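PDB 1K5C: endopolygalacturonase from Chondrostereum purpureum, which probably hydrolyses the alpha-1,4 links between galacturonate units inside pectic polygalacturonan chains, as a member of glycoside hydrolase family 28. Local coordinates for residues G107-F112 / A129-D134; V162-C167 / I184-N189; V212-T217 / T242-T247. All coordinates share one frame; numbering follows the deposited sequence. Where two conformers were deposited one is given.

Contact 1: residues G107-F112 / A129-D134; sequences GTYKKF and AHLTLD
Five backbone hydrogen bonds join G107-K111 to H130-D134 in parallel register, T108 beside T132 and K110 beside D134. The series begins with G107 N donating to H130 O at 3.1 Å, nearly straight at 172°, and is shortest in the middle, where Y109 N reaches T132 O and D134 N reaches Y109 O, both at 2.8 Å. A water adds a link between main chain and side chain: it donates to G107 O at 2.9 Å and lies 2.7 Å from T132 OG1. That hydroxyl stands beside its own backbone N (chi1 -62°), on the T108 face of the strands.

On the buried face, the Y109 ring and the L131 side chain cross at a slant. One methyl, L131 CD1, approaches the ring's CD1-CE1 side, 3.7 Å from Y109 CE1, while L133 CD1 lies 3.9 Å from Y109 CB. On the other face the polar ends turn to neighbouring coils, K110, in the conformer given, to N69 and the D134 carboxylate to Q165 of the following coil.

In the right-handed parallel beta-helix, strand 108-115 lies between strands 68-71 and 130-139; inside, Y109 meets I103 of strand 101-104, and L131 and L133 meet V124 of strand 122-127.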
loop_
_atom_site.group_PDB
_atom_site.type_symbol
_atom_site.label_atom_id
_atom_site.label_comp_id
_atom_site.label_asym_id
_atom_site.label_seq_id
_atom_site.Cartn_x
_atom_site.Cartn_y
_atom_site.Cartn_z
ATOM N N GLY A 107 -7.544 15.895 2.862
ATOM C CA GLY A 107 -8.158 16.310 1.619
ATOM C C GLY A 107 -8.475 15.133 0.722
ATOM O O GLY A 107 -8.675 14.007 1.199
ATOM N N THR A 108 -8.516 15.406 -0.574
ATOM C CA THR A 108 -8.910 14.446 -1.603
ATOM C C THR A 108 -7.963 14.580 -2.776
ATOM O O THR A 108 -7.804 15.690 -3.299
ATOM C CB THR A 108 -10.364 14.679 -2.074
ATOM O OG1 THR A 108 -11.220 14.597 -0.937
ATOM C CG2 THR A 108 -10.836 13.651 -3.063
ATOM N N TYR A 109 -7.337 13.477 -3.162
ATOM C CA TYR A 109 -6.352 13.401 -4.232
ATOM C C TYR A 109 -6.906 12.485 -5.301
ATOM O O TYR A 109 -7.197 11.312 -5.017
ATOM C CB TYR A 109 -5.004 12.833 -3.702
ATOM C CG TYR A 109 -4.291 13.856 -2.825
ATOM C CD1 TYR A 109 -4.724 14.207 -1.572
ATOM C CD2 TYR A 109 -3.196 14.548 -3.374
ATOM C CE1 TYR A 109 -4.071 15.199 -0.818
ATOM C CE2 TYR A 109 -2.559 15.541 -2.638
ATOM C CZ TYR A 109 -2.986 15.860 -1.363
ATOM O OH TYR A 109 -2.332 16.848 -0.680
ATOM N N LYS A 110 -7.026 13.005 -6.542
ATOM C CA LYS A 110 -7.704 12.219 -7.587
ATOM C C LYS A 110 -6.933 12.171 -8.884
ATOM O O LYS A 110 -6.330 13.142 -9.331
ATOM C CB LYS A 110 -9.079 12.923 -7.895
ATOM C CG LYS A 110 -9.988 13.079 -6.692
ATOM C CD LYS A 110 -11.027 14.181 -6.790
ATOM C CE LYS A 110 -10.352 15.611 -6.570
ATOM N NZ LYS A 110 -11.533 16.561 -6.588
ATOM N N LYS A 111 -7.045 11.007 -9.551
ATOM C CA LYS A 111 -6.828 10.902 -11.007
ATOM C C LYS A 111 -5.477 11.389 -11.449
ATOM O O LYS A 111 -5.296 12.256 -12.303
ATOM C CB LYS A 111 -7.957 11.633 -11.753
ATOM C CG LYS A 111 -9.307 10.914 -11.631
ATOM C CD LYS A 111 -9.314 9.633 -12.475
ATOM C CE LYS A 111 -10.650 8.978 -12.600
ATOM N NZ LYS A 111 -10.453 7.897 -13.640
ATOM N N PHE A 112 -4.418 10.786 -10.841
ATOM C CA PHE A 112 -3.075 10.917 -11.422
ATOM C C PHE A 112 -2.412 9.549 -11.376
ATOM O O PHE A 112 -2.901 8.601 -10.742
ATOM C CB PHE A 112 -2.236 12.000 -10.730
ATOM C CG PHE A 112 -1.995 11.758 -9.260
ATOM C CD1 PHE A 112 -0.937 10.974 -8.832
ATOM C CD2 PHE A 112 -2.849 12.375 -8.324
ATOM C CE1 PHE A 112 -0.687 10.822 -7.464
ATOM C CE2 PHE A 112 -2.615 12.217 -6.981
ATOM C CZ PHE A 112 -1.550 11.426 -6.544
ATOM N N ALA A 129 -6.934 15.049 9.389
ATOM C CA ALA A 129 -8.366 14.921 9.132
ATOM C C ALA A 129 -8.486 13.837 8.053
ATOM O O ALA A 129 -7.476 13.201 7.709
ATOM C CB ALA A 129 -9.027 16.219 8.702
ATOM N N HIS A 130 -9.673 13.619 7.489
ATOM C CA HIS A 130 -9.763 12.508 6.539
ATOM C C HIS A 130 -8.940 12.798 5.283
ATOM O O HIS A 130 -8.898 13.922 4.770
ATOM C CB HIS A 130 -11.231 12.274 6.149
ATOM C CG HIS A 130 -11.435 10.827 5.704
ATOM N ND1 HIS A 130 -11.796 9.892 6.664
ATOM C CD2 HIS A 130 -11.157 10.059 4.697
ATOM C CE1 HIS A 130 -11.887 8.664 6.220
ATOM N NE2 HIS A 130 -11.493 8.778 4.951
ATOM N N LEU A 131 -8.285 11.751 4.771
ATOM C CA LEU A 131 -7.492 11.811 3.548
ATOM C C LEU A 131 -7.977 10.724 2.601
ATOM O O LEU A 131 -7.962 9.541 2.985
ATOM C CB LEU A 131 -6.000 11.665 3.907
ATOM C CG LEU A 131 -5.061 11.689 2.689
ATOM C CD1 LEU A 131 -5.082 13.045 1.969
ATOM C CD2 LEU A 131 -3.641 11.422 3.170
ATOM N N THR A 132 -8.390 11.130 1.405
ATOM C CA THR A 132 -8.909 10.216 0.406
ATOM C C THR A 132 -8.032 10.259 -0.816
ATOM O O THR A 132 -7.759 11.357 -1.353
ATOM C CB THR A 132 -10.347 10.586 -0.001
ATOM O OG1 THR A 132 -11.160 10.465 1.186
ATOM C CG2 THR A 132 -10.906 9.643 -1.051
ATOM N N LEU A 133 -7.602 9.085 -1.280
ATOM C CA LEU A 133 -6.878 8.918 -2.548
ATOM C C LEU A 133 -7.821 8.134 -3.471
ATOM O O LEU A 133 -8.277 7.043 -3.095
ATOM C CB LEU A 133 -5.568 8.157 -2.360
ATOM C CG LEU A 133 -4.343 8.944 -1.883
ATOM C CD1 LEU A 133 -4.452 10.090 -0.967
ATOM C CD2 LEU A 133 -3.253 7.950 -1.410
ATOM N N ASP A 134 -8.135 8.696 -4.641
ATOM C CA ASP A 134 -9.225 8.161 -5.465
ATOM C C ASP A 134 -8.812 8.160 -6.915
ATOM O O ASP A 134 -8.511 9.221 -7.482
ATOM C CB ASP A 134 -10.486 9.025 -5.197
ATOM C CG ASP A 134 -11.746 8.504 -5.871
ATOM O OD1 ASP A 134 -11.669 7.678 -6.782
ATOM O OD2 ASP A 134 -12.830 8.902 -5.382
HETATM O O HOH W 1 -10.977 12.846 2.491
#

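Contact 2: residues V162-C167 / I184-N189; sequences VTIQNC and IRFENN
Two successive coils of the parallel beta-helix meet here, strand 162-165 lying beside 184-187 at 4.7 Å between axes, and just beyond the strands the side chain of N189 bridges them. N189 ND2 donates to I164 O at 3.1 Å, almost straight at 173°; the acceptor lies in the amide plane, although the donor itself stands well above the carbonyl plane. E187 N also donates to I164 O, giving this oxygen two grips. The other end of the same amide, N189 OD1, receives C167 N at 2.8 Å. Holding CG beside the backbone N (chi1 -57°) carries the N189 amide back across F186, with ND2 3.1 Å above the ring plane and over its centre.

N189 bonds to the main chain of the preceding coil where the strand bends and touches N216 of the next, a position consistent with the asparagine stacks known from parallel beta-helices. Further into the interior, I164 CG2 meets the CD1-CE1 side of the F186 ring, 3.8 Å from CD1, and I176 of strand 176-179 touches both residues.

On the outer face, T163 and R185 run side by side. R185 NH1 forms a salt bridge with E187 OE1 at 3.2 Å, coming from above the carboxylate plane, and a water donates to both E187 OE1 and Q165 OE1. N166 ND2 bonds to D134 OD1 on the preceding coil.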
loop_
_atom_site.group_PDB
_atom_site.type_symbol
_atom_site.label_atom_id
_atom_site.label_comp_id
_atom_site.label_asym_id
_atom_site.label_seq_id
_atom_site.Cartn_x
_atom_site.Cartn_y
_atom_site.Cartn_z
ATOM N N VAL A 162 -7.889 7.288 6.664
ATOM C CA VAL A 162 -7.528 7.239 5.241
ATOM C C VAL A 162 -8.496 6.365 4.467
ATOM O O VAL A 162 -8.864 5.268 4.935
ATOM C CB VAL A 162 -6.087 6.666 5.127
ATOM C CG1 VAL A 162 -5.757 6.308 3.665
ATOM C CG2 VAL A 162 -5.086 7.651 5.677
ATOM N N THR A 163 -8.864 6.818 3.261
ATOM C CA THR A 163 -9.583 6.004 2.316
ATOM C C THR A 163 -8.804 5.992 1.001
ATOM O O THR A 163 -8.461 7.076 0.507
ATOM C CB THR A 163 -11.010 6.555 2.069
ATOM O OG1 THR A 163 -11.665 6.481 3.332
ATOM C CG2 THR A 163 -11.759 5.748 0.986
ATOM N N ILE A 164 -8.541 4.804 0.452
ATOM C CA ILE A 164 -7.909 4.642 -0.836
ATOM C C ILE A 164 -8.882 3.819 -1.677
ATOM O O ILE A 164 -9.206 2.671 -1.280
ATOM C CB ILE A 164 -6.527 3.949 -0.697
ATOM C CG1 ILE A 164 -5.586 4.888 0.092
ATOM C CG2 ILE A 164 -5.975 3.557 -2.061
ATOM C CD1 ILE A 164 -4.319 4.217 0.587
ATOM N N GLN A 165 -9.378 4.414 -2.768
ATOM C CA GLN A 165 -10.473 3.760 -3.511
ATOM C C GLN A 165 -10.263 3.991 -4.993
ATOM O O GLN A 165 -9.702 5.022 -5.435
ATOM C CB GLN A 165 -11.841 4.259 -3.073
ATOM C CG GLN A 165 -12.038 5.777 -3.234
ATOM C CD GLN A 165 -13.370 6.261 -2.646
ATOM O OE1 GLN A 165 -13.898 5.681 -1.732
ATOM N NE2 GLN A 165 -13.847 7.392 -3.204
ATOM N N ASN A 166 -10.778 3.024 -5.795
ATOM C CA ASN A 166 -10.788 3.175 -7.248
ATOM C C ASN A 166 -9.364 3.309 -7.826
ATOM O O ASN A 166 -9.214 3.842 -8.936
ATOM C CB ASN A 166 -11.649 4.355 -7.763
ATOM C CG ASN A 166 -13.034 4.291 -7.171
ATOM O OD1 ASN A 166 -13.670 3.244 -7.133
ATOM N ND2 ASN A 166 -13.524 5.436 -6.698
ATOM N N CYS A 167 -8.366 2.777 -7.149
ATOM C CA CYS A 167 -6.975 2.866 -7.614
ATOM C C CYS A 167 -6.570 1.591 -8.337
ATOM O O CYS A 167 -7.242 0.529 -8.239
ATOM C CB CYS A 167 -6.066 3.135 -6.416
ATOM S SG CYS A 167 -6.302 4.764 -5.656
ATOM N N ILE A 184 -8.910 2.900 8.426
ATOM C CA ILE A 184 -8.317 2.853 7.093
ATOM C C ILE A 184 -9.183 1.949 6.207
ATOM O O ILE A 184 -9.449 0.811 6.574
ATOM C CB ILE A 184 -6.844 2.362 7.148
ATOM C CG1 ILE A 184 -6.003 3.309 8.022
ATOM C CG2 ILE A 184 -6.271 2.244 5.721
ATOM C CD1 ILE A 184 -4.786 2.666 8.584
ATOM N N ARG A 185 -9.576 2.505 5.061
ATOM C CA ARG A 185 -10.473 1.821 4.137
ATOM C C ARG A 185 -9.773 1.706 2.774
ATOM O O ARG A 185 -9.284 2.708 2.261
ATOM C CB ARG A 185 -11.784 2.578 4.009
ATOM C CG ARG A 185 -12.796 1.878 3.109
ATOM C CD ARG A 185 -14.065 2.745 3.069
ATOM N NE ARG A 185 -14.863 2.130 3.983
ATOM C CZ ARG A 185 -15.883 1.279 4.021
ATOM N NH1 ARG A 185 -16.542 0.691 3.078
ATOM N NH2 ARG A 185 -16.074 1.142 5.304
ATOM N N PHE A 186 -9.718 0.487 2.237
ATOM C CA PHE A 186 -9.095 0.198 0.937
ATOM C C PHE A 186 -10.234 -0.461 0.111
ATOM O O PHE A 186 -10.555 -1.636 0.380
ATOM C CB PHE A 186 -7.896 -0.692 1.116
ATOM C CG PHE A 186 -7.080 -0.957 -0.146
ATOM C CD1 PHE A 186 -6.254 0.057 -0.638
ATOM C CD2 PHE A 186 -7.121 -2.182 -0.793
ATOM C CE1 PHE A 186 -5.475 -0.193 -1.790
ATOM C CE2 PHE A 186 -6.349 -2.423 -1.932
ATOM C CZ PHE A 186 -5.520 -1.430 -2.418
ATOM N N GLU A 187 -10.859 0.295 -0.792
ATOM C CA GLU A 187 -12.090 -0.157 -1.420
ATOM C C GLU A 187 -12.050 0.009 -2.951
ATOM O O GLU A 187 -11.683 1.051 -3.491
ATOM C CB GLU A 187 -13.303 0.620 -0.855
ATOM C CG GLU A 187 -14.628 0.144 -1.428
ATOM C CD GLU A 187 -15.840 0.577 -0.625
ATOM O OE1 GLU A 187 -15.779 1.559 0.123
ATOM O OE2 GLU A 187 -16.901 -0.084 -0.799
ATOM N N ASN A 188 -12.500 -1.054 -3.642
ATOM C CA ASN A 188 -12.716 -0.997 -5.106
ATOM C C ASN A 188 -11.437 -0.655 -5.847
ATOM O O ASN A 188 -11.462 0.083 -6.853
ATOM C CB ASN A 188 -13.856 -0.035 -5.458
ATOM C CG ASN A 188 -15.205 -0.491 -4.941
ATOM O OD1 ASN A 188 -15.377 -1.636 -4.482
ATOM N ND2 ASN A 188 -16.187 0.380 -4.938
ATOM N N ASN A 189 -10.323 -1.256 -5.415
ATOM C CA ASN A 189 -9.038 -1.114 -6.089
ATOM C C ASN A 189 -8.699 -2.384 -6.895
ATOM O O ASN A 189 -9.274 -3.438 -6.628
ATOM C CB ASN A 189 -7.922 -0.850 -5.042
ATOM C CG ASN A 189 -8.255 0.364 -4.237
ATOM O OD1 ASN A 189 -8.201 1.499 -4.689
ATOM N ND2 ASN A 189 -8.603 0.140 -2.972
HETATM O O HOH W 2 -14.400 3.906 0.124
HETATM O O HOH W 3 -13.505 1.180 -9.104
HETATM O O HOH W 4 -9.920 0.256 -9.351
#

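Contact 3: residues V212-T217 / T242-T247; sequences VIKGNT and TYDANT
I213 and Y243 form the close-packed inner side of this pairing between two coils of the parallel beta-helix. They lie side by side and point the same way, the CD1-CE1 side of the Y243 ring running along the isoleucine, with Y243 CD1 3.7 Å from I213 CB. I213 is backed by I197 of strand 197-202, and Y243 stacks on F280 while touching V225 and I227 of strand 223-230. The buried N246 amide completes this side. With CG beside the backbone N (chi1 -58°), it reaches over to the other coil: N246 ND2 donates to I213 O at 3.0 Å, from above the carbonyl plane, and N246 OD1 accepts N216 N at 3.0 Å. Since D244 N also bonds to I213 O, two donors hold that buried carbonyl, one from the main chain and one from a side chain.

The outer side is looser and more polar. K214 and D244 stretch alongside each other, and the bend at the end of the lysine (chi4 35°) carries NZ to 3.0 Å from D244 OD1, a salt bridge whose hydrogen bond is weak. D244 OD1 has a second partner in the backbone N of G283, which probably helps fix the carboxylate, whereas D244 OD2 accepts a hydrogen bond from water. Beyond the bend, where G215 and A245 both have positive phi, the pairing resumes with T247 N bonding to N216 O. There another water donates to A245 O at 2.7 Å and lies 2.6 Å from T247 OG1.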
loop_
_atom_site.group_PDB
_atom_site.type_symbol
_atom_site.label_atom_id
_atom_site.label_comp_id
_atom_site.label_asym_id
_atom_site.label_seq_id
_atom_site.Cartn_x
_atom_site.Cartn_y
_atom_site.Cartn_z
ATOM N N VAL A 212 -10.947 -1.714 6.819
ATOM C CA VAL A 212 -11.926 -2.352 5.916
ATOM C C VAL A 212 -11.264 -2.507 4.551
ATOM O O VAL A 212 -10.814 -1.521 3.952
ATOM C CB VAL A 212 -13.217 -1.511 5.817
ATOM C CG1 VAL A 212 -14.120 -2.090 4.743
ATOM C CG2 VAL A 212 -13.930 -1.505 7.184
ATOM N N ILE A 213 -11.204 -3.752 4.085
ATOM C CA ILE A 213 -10.638 -4.126 2.785
ATOM C C ILE A 213 -11.812 -4.668 1.965
ATOM O O ILE A 213 -12.241 -5.821 2.214
ATOM C CB ILE A 213 -9.500 -5.157 2.968
ATOM C CG1 ILE A 213 -8.409 -4.659 3.822
ATOM C CG2 ILE A 213 -9.014 -5.671 1.613
ATOM C CD1 ILE A 213 -7.648 -3.540 3.429
ATOM N N LYS A 214 -12.361 -3.845 1.080
ATOM C CA LYS A 214 -13.682 -4.165 0.502
ATOM C C LYS A 214 -13.676 -3.975 -1.018
ATOM O O LYS A 214 -13.260 -2.942 -1.524
ATOM C CB LYS A 214 -14.765 -3.279 1.102
ATOM C CG LYS A 214 -16.177 -3.550 0.598
ATOM C CD LYS A 214 -17.223 -2.810 1.420
ATOM C CE LYS A 214 -18.676 -3.044 0.946
ATOM N NZ LYS A 214 -19.107 -4.404 0.393
ATOM N N GLY A 215 -14.217 -4.992 -1.742
ATOM C CA GLY A 215 -14.520 -4.749 -3.156
ATOM C C GLY A 215 -13.325 -4.733 -4.078
ATOM O O GLY A 215 -13.457 -4.275 -5.223
ATOM N N ASN A 216 -12.158 -5.224 -3.619
ATOM C CA ASN A 216 -10.960 -5.165 -4.444
ATOM C C ASN A 216 -10.799 -6.399 -5.306
ATOM O O ASN A 216 -11.286 -7.482 -5.001
ATOM C CB ASN A 216 -9.712 -5.040 -3.499
ATOM C CG ASN A 216 -9.851 -3.863 -2.583
ATOM O OD1 ASN A 216 -10.134 -4.089 -1.321
ATOM N ND2 ASN A 216 -9.700 -2.692 -3.033
ATOM N N THR A 217 -10.042 -6.211 -6.400
ATOM C CA THR A 217 -9.645 -7.320 -7.250
ATOM C C THR A 217 -8.130 -7.456 -7.214
ATOM O O THR A 217 -7.404 -6.441 -7.344
ATOM C CB THR A 217 -10.121 -7.054 -8.703
ATOM O OG1 THR A 217 -11.539 -6.981 -8.734
ATOM C CG2 THR A 217 -9.722 -8.132 -9.677
ATOM N N THR A 242 -11.714 -6.163 8.564
ATOM C CA THR A 242 -12.821 -6.808 7.823
ATOM C C THR A 242 -12.470 -6.883 6.346
ATOM O O THR A 242 -12.259 -5.837 5.725
ATOM C CB THR A 242 -14.127 -6.012 8.022
ATOM O OG1 THR A 242 -14.377 -5.875 9.416
ATOM C CG2 THR A 242 -15.292 -6.726 7.336
ATOM N N TYR A 243 -12.462 -8.084 5.839
ATOM C CA TYR A 243 -12.342 -8.357 4.396
ATOM C C TYR A 243 -13.746 -8.656 3.866
ATOM O O TYR A 243 -14.435 -9.534 4.396
ATOM C CB TYR A 243 -11.447 -9.598 4.162
ATOM C CG TYR A 243 -10.038 -9.422 4.634
ATOM C CD1 TYR A 243 -9.092 -8.754 3.880
ATOM C CD2 TYR A 243 -9.635 -9.927 5.874
ATOM C CE1 TYR A 243 -7.779 -8.583 4.303
ATOM C CE2 TYR A 243 -8.325 -9.785 6.322
ATOM C CZ TYR A 243 -7.408 -9.125 5.529
ATOM O OH TYR A 243 -6.128 -8.968 6.023
ATOM N N ASP A 244 -14.149 -7.907 2.834
ATOM C CA ASP A 244 -15.546 -7.955 2.338
ATOM C C ASP A 244 -15.493 -7.842 0.840
ATOM O O ASP A 244 -14.905 -6.892 0.313
ATOM C CB ASP A 244 -16.252 -6.791 3.015
ATOM C CG ASP A 244 -17.717 -6.613 2.710
ATOM O OD1 ASP A 244 -18.165 -6.963 1.601
ATOM O OD2 ASP A 244 -18.405 -6.105 3.674
ATOM N N ALA A 245 -16.049 -8.834 0.090
ATOM C CA ALA A 245 -16.315 -8.618 -1.354
ATOM C C ALA A 245 -15.036 -8.506 -2.164
ATOM O O ALA A 245 -15.046 -7.794 -3.184
ATOM C CB ALA A 245 -17.204 -7.391 -1.584
ATOM N N ASN A 246 -13.959 -9.233 -1.825
ATOM C CA ASN A 246 -12.752 -9.202 -2.652
ATOM C C ASN A 246 -12.715 -10.392 -3.592
ATOM O O ASN A 246 -13.096 -11.516 -3.228
ATOM C CB ASN A 246 -11.503 -9.190 -1.758
ATOM C CG ASN A 246 -11.528 -7.992 -0.811
ATOM O OD1 ASN A 246 -11.324 -6.842 -1.222
ATOM N ND2 ASN A 246 -11.817 -8.254 0.473
ATOM N N THR A 247 -12.229 -10.167 -4.820
ATOM C CA THR A 247 -12.130 -11.215 -5.832
ATOM C C THR A 247 -10.678 -11.361 -6.217
ATOM O O THR A 247 -10.071 -10.422 -6.753
ATOM C CB THR A 247 -12.999 -10.874 -7.051
ATOM O OG1 THR A 247 -14.374 -10.652 -6.596
ATOM C CG2 THR A 247 -12.952 -11.980 -8.078
HETATM O O HOH W 5 -20.810 -4.982 3.386
HETATM O O HOH W 6 -14.585 -8.133 -5.853
#

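In the fold
The three contacts follow one another along the same flank of the beta-helix, with centres 10 Å apart from contact 1 to contact 2 and again from contact 2 to contact 3. Neighbours are joined directly: H130 NE2 lies 2.8 Å from T163 OG1 and L133 N 2.8 Å from T163 O, while F186 N is 2.9 Å from V212 O and N189 O 2.9 Å from T217 N. Contacts 1 and 3 do not touch. H195, the predicted active-site residue, and R226 bind galacturonate in a complex of this protein, though none is bound here: the side chain of F186 is about 12 Å from that of H195, and that of Y243 about 7 Å from that of R226, whereas contact 1 lies away from the annotated sites.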